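Local coordinates for Tat (Twin-arginine translocation) pathway signal sequence containing protein (Mycobacterium tuberculosis, PDB 5IMU) that is of unknown function, its crystallised C-terminal fragment combining a potassium-binding alpha/beta sandwich with a bundle of helices, at residues A[13-18]-A[88-92]. Residues are numbered along the deposited sequence; the frame is centred on the assembly and turned at random.
Sequences EQQRLQ and AVAAH
Q14 and Q18, one helical turn apart, both set CG anti to the backbone N (chi1 179° and -164°) and then bend at chi2, which swings their amides against the edge of strand 88-92. Q14 NE2 gives a nearly straight 2.7 Å bond to V89 O; the carbonyl oxygen lies in the Q14 amide plane, whereas the donor stands above the carbonyl plane. At the other end of that amide, OE1 takes a bond from a water that accepts from V89 N, so one side-chain amide serves both the backbone C=O, directly, and the N-H, through water, of V89. Q18 repeats the scheme at A91, with a weak 3.3 Å bond from NE2 to A91 O and a second water between OE1 and A91 N; D22 also accepts from its NE2. In this way the side-chain amides occupy an outer edge where a further strand might have paired. Beside them, on the sheet face, L17 CD1 packs 3.6 Å from A88 CB. Q18 OE1 rests on the A90 methyl. Segment 13-18 runs at 31° to strand 88-92. Helix 6-27 covers A88 and A90, V89 faces helix 79-83, consistent with an alpha/beta/alpha sandwich, and the other strand edge pairs with strand 33-37.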
# COMPACT_ATOMS: atom_id res chain seq x y z
N GLU A 13 22.22 -8.10 9.54
CA GLU A 13 21.64 -7.13 8.62
C GLU A 13 20.75 -7.80 7.59
O GLU A 13 19.64 -7.33 7.31
CB GLU A 13 22.78 -6.36 7.95
CG GLU A 13 22.39 -5.31 6.94
CD GLU A 13 23.62 -4.68 6.31
OE1 GLU A 13 24.27 -5.34 5.47
OE2 GLU A 13 23.95 -3.53 6.68
N GLN A 14 21.21 -8.91 7.01
CA GLN A 14 20.40 -9.64 6.04
C GLN A 14 19.17 -10.26 6.70
O GLN A 14 18.07 -10.22 6.13
CB GLN A 14 21.25 -10.72 5.36
CG GLN A 14 20.49 -11.55 4.34
CD GLN A 14 20.11 -10.75 3.11
OE1 GLN A 14 20.85 -9.86 2.69
NE2 GLN A 14 18.96 -11.07 2.53
N GLN A 15 19.34 -10.84 7.89
CA GLN A 15 18.22 -11.49 8.57
C GLN A 15 17.14 -10.48 8.95
O GLN A 15 15.95 -10.80 8.91
CB GLN A 15 18.72 -12.23 9.81
CG GLN A 15 19.53 -13.47 9.47
CD GLN A 15 18.78 -14.39 8.54
OE1 GLN A 15 17.63 -14.75 8.80
NE2 GLN A 15 19.42 -14.76 7.44
N ARG A 16 17.55 -9.27 9.34
CA ARG A 16 16.58 -8.24 9.68
C ARG A 16 15.69 -7.90 8.48
O ARG A 16 14.48 -7.74 8.62
CB ARG A 16 17.30 -6.99 10.18
CG ARG A 16 16.38 -5.81 10.42
CD ARG A 16 17.17 -4.55 10.71
NE ARG A 16 16.30 -3.38 10.76
CZ ARG A 16 16.05 -2.59 9.72
NH1 ARG A 16 16.60 -2.84 8.54
NH2 ARG A 16 15.24 -1.54 9.87
N LEU A 17 16.29 -7.79 7.29
CA LEU A 17 15.51 -7.51 6.10
C LEU A 17 14.54 -8.65 5.79
O LEU A 17 13.39 -8.40 5.40
CB LEU A 17 16.43 -7.27 4.90
CG LEU A 17 17.17 -5.94 4.83
CD1 LEU A 17 18.02 -5.87 3.57
CD2 LEU A 17 16.20 -4.78 4.88
N GLN A 18 14.98 -9.90 5.97
CA GLN A 18 14.11 -11.02 5.65
C GLN A 18 12.92 -11.10 6.61
O GLN A 18 11.81 -11.43 6.19
CB GLN A 18 14.90 -12.33 5.68
CG GLN A 18 14.18 -13.49 5.00
CD GLN A 18 13.97 -13.25 3.52
OE1 GLN A 18 14.92 -13.24 2.74
NE2 GLN A 18 12.71 -13.04 3.12
N ALA A 88 21.67 -4.39 0.42
CA ALA A 88 21.23 -5.72 0.83
C ALA A 88 19.78 -5.87 0.43
O ALA A 88 19.01 -4.91 0.46
CB ALA A 88 21.40 -5.93 2.34
N VAL A 89 19.40 -7.09 0.04
CA VAL A 89 18.09 -7.38 -0.52
C VAL A 89 17.51 -8.64 0.11
O VAL A 89 18.23 -9.63 0.31
CB VAL A 89 18.14 -7.55 -2.06
CG1 VAL A 89 16.75 -7.80 -2.62
CG2 VAL A 89 18.77 -6.34 -2.72
N ALA A 90 16.21 -8.60 0.41
CA ALA A 90 15.42 -9.79 0.72
C ALA A 90 14.09 -9.69 -0.03
O ALA A 90 13.62 -8.59 -0.33
CB ALA A 90 15.17 -9.94 2.23
N ALA A 91 13.49 -10.84 -0.32
CA ALA A 91 12.28 -10.85 -1.13
C ALA A 91 11.40 -12.04 -0.78
O ALA A 91 11.80 -12.96 -0.06
CB ALA A 91 12.61 -10.86 -2.63
N HIS A 92 10.18 -12.00 -1.30
CA HIS A 92 9.19 -13.06 -1.18
C HIS A 92 8.48 -13.18 -2.52
O HIS A 92 7.98 -12.18 -3.04
CB HIS A 92 8.18 -12.74 -0.07
CG HIS A 92 6.90 -13.53 -0.15
ND1 HIS A 92 6.74 -14.76 0.46
CD2 HIS A 92 5.72 -13.25 -0.76
CE1 HIS A 92 5.52 -15.20 0.22
NE2 HIS A 92 4.88 -14.31 -0.51
O HOH W 1 21.19 -9.30 0.01
O HOH W 2 15.02 -13.33 0.00